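Local coordinates for protein glutaminase 1 (Escherichia coli, PDB 1U60) that catalyses the hydrolysis of L-glutamine to L-glutamate and ammonium, as a member of the glutaminase family, whose fold is related to that of the beta-lactamases, at residues 134-137 / 138-141. Residues are numbered along the deposited sequence; the frame is centred on the assembly and turned at random.
Sequences QRWQ and RILH
Gln134 to Gln137 each give their carbonyl oxygen to the amide of the residue four places on, from Arg138 to His141, joining two successive turns of the alpha helix 132-147. The straightest of the four i to i+4 bonds runs from Leu140 N to Trp136 O (2.9 Å, N-H...O angle 176°); the longest, from Ile139 N to Arg135 O, spans 3.3 Å. The side chains divide the helix into a buried side and a solvent-facing one, where the polar Gln137 and His141 are exposed. On the buried side Ile139, branched and wholly apolar, packs against Thr72 and Leu75 of helix 68-80 and Val191 and Gln195 of helix 185-195. Ile139 CG2 also meets Trp136 CZ3 at 4.2 Å. Arg135, though buried, has its charge answered: NE forms a salt bridge with Glu187, while NH1 donates hydrogen bonds to the carbonyl oxygens of Thr124 and Ile127. Nearer the surface, Gln134 and Arg138 run side by side, their methylene groups in contact (CG of Gln134 to CD of Arg138, 4.0 Å) and their amide and guanidinium planes 80° apart. Their polar ends serve other partners: Gln134 OE1 accepts from the amide of Glu130, and Arg138 NH1 makes a salt bridge to Asp79 on helix 68-80. Trp136, its CG anti to the backbone N (chi1 165°), sends its broad indole forward along the helix, a flat apolar surface suited to an aliphatic neighbour. There Leu140 CB makes a CH-pi contact over one face of the indole, offset toward the rim, 4.0 Å from the centroid of the Trp136 six-membered ring.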
loop_
_atom_site.group_PDB
_atom_site.type_symbol
_atom_site.label_atom_id
_atom_site.label_comp_id
_atom_site.label_asym_id
_atom_site.label_seq_id
_atom_site.Cartn_x
_atom_site.Cartn_y
_atom_site.Cartn_z
ATOM N N GLN A 134 8.403 32.568 4.996
ATOM C CA GLN A 134 7.497 31.979 5.966
ATOM C C GLN A 134 7.227 30.518 5.593
ATOM O O GLN A 134 7.165 29.671 6.485
ATOM C CB GLN A 134 6.181 32.724 6.027
ATOM C CG GLN A 134 5.217 32.121 7.024
ATOM C CD GLN A 134 3.976 32.957 7.261
ATOM O OE1 GLN A 134 3.270 33.279 6.326
ATOM N NE2 GLN A 134 3.668 33.228 8.520
ATOM N N ARG A 135 7.077 30.255 4.297
ATOM C CA ARG A 135 6.835 28.886 3.829
ATOM C C ARG A 135 7.977 27.986 4.327
ATOM O O ARG A 135 7.745 26.919 4.873
ATOM C CB ARG A 135 6.705 28.837 2.315
ATOM C CG ARG A 135 6.305 27.460 1.745
ATOM C CD ARG A 135 6.124 27.456 0.209
ATOM N NE ARG A 135 5.109 28.421 -0.148
ATOM C CZ ARG A 135 3.814 28.243 0.013
ATOM N NH1 ARG A 135 3.282 27.078 0.400
ATOM N NH2 ARG A 135 3.015 29.238 -0.292
ATOM N N TRP A 136 9.204 28.475 4.204
ATOM C CA TRP A 136 10.401 27.709 4.596
ATOM C C TRP A 136 10.423 27.576 6.098
ATOM O O TRP A 136 10.597 26.490 6.622
ATOM C CB TRP A 136 11.696 28.341 4.027
ATOM C CG TRP A 136 12.931 27.803 4.680
ATOM C CD1 TRP A 136 13.898 28.521 5.384
ATOM C CD2 TRP A 136 13.272 26.432 4.826
ATOM N NE1 TRP A 136 14.839 27.648 5.881
ATOM C CE2 TRP A 136 14.482 26.363 5.565
ATOM C CE3 TRP A 136 12.669 25.222 4.411
ATOM C CZ2 TRP A 136 15.093 25.147 5.885
ATOM C CZ3 TRP A 136 13.286 24.034 4.725
ATOM C CH2 TRP A 136 14.475 23.996 5.454
ATOM N N GLN A 137 10.211 28.687 6.805
ATOM C CA GLN A 137 10.288 28.671 8.257
ATOM C C GLN A 137 9.293 27.666 8.844
ATOM O O GLN A 137 9.650 26.955 9.769
ATOM C CB GLN A 137 10.065 30.072 8.873
ATOM C CG GLN A 137 11.292 30.983 8.762
ATOM C CD GLN A 137 12.605 30.366 9.268
ATOM O OE1 GLN A 137 12.675 29.890 10.395
ATOM N NE2 GLN A 137 13.645 30.403 8.447
ATOM N N ARG A 138 8.080 27.573 8.298
ATOM C CA ARG A 138 7.063 26.696 8.874
ATOM C C ARG A 138 7.431 25.226 8.630
ATOM O O ARG A 138 7.257 24.407 9.491
ATOM C CB ARG A 138 5.695 27.024 8.336
ATOM C CG ARG A 138 5.150 28.428 8.743
ATOM C CD ARG A 138 3.681 28.656 8.352
ATOM N NE ARG A 138 2.800 27.786 9.133
ATOM C CZ ARG A 138 2.000 26.831 8.646
ATOM N NH1 ARG A 138 1.848 26.616 7.351
ATOM N NH2 ARG A 138 1.270 26.118 9.503
ATOM N N ILE A 139 8.017 24.936 7.474
ATOM C CA ILE A 139 8.478 23.554 7.148
ATOM C C ILE A 139 9.675 23.151 7.983
ATOM O O ILE A 139 9.694 22.077 8.552
ATOM C CB ILE A 139 8.771 23.438 5.655
ATOM C CG1 ILE A 139 7.442 23.402 4.868
ATOM C CG2 ILE A 139 9.615 22.190 5.331
ATOM C CD1 ILE A 139 7.572 23.644 3.375
ATOM N N LEU A 140 10.667 24.054 8.129
ATOM C CA LEU A 140 11.824 23.799 8.998
ATOM C C LEU A 140 11.345 23.513 10.429
ATOM O O LEU A 140 11.820 22.600 11.069
ATOM C CB LEU A 140 12.809 24.966 8.958
ATOM C CG LEU A 140 14.007 24.836 9.887
ATOM C CD1 LEU A 140 14.812 23.584 9.547
ATOM C CD2 LEU A 140 14.883 26.094 9.802
ATOM N N HIS A 141 10.362 24.281 10.897
ATOM C CA HIS A 141 9.854 24.137 12.257
ATOM C C HIS A 141 9.198 22.773 12.457
ATOM O O HIS A 141 9.440 22.123 13.455
ATOM C CB HIS A 141 8.881 25.275 12.559
ATOM C CG HIS A 141 8.405 25.295 13.965
ATOM N ND1 HIS A 141 9.219 25.664 15.015
ATOM C CD2 HIS A 141 7.210 24.958 14.505
ATOM C CE1 HIS A 141 8.527 25.589 16.140
ATOM N NE2 HIS A 141 7.313 25.150 15.858
#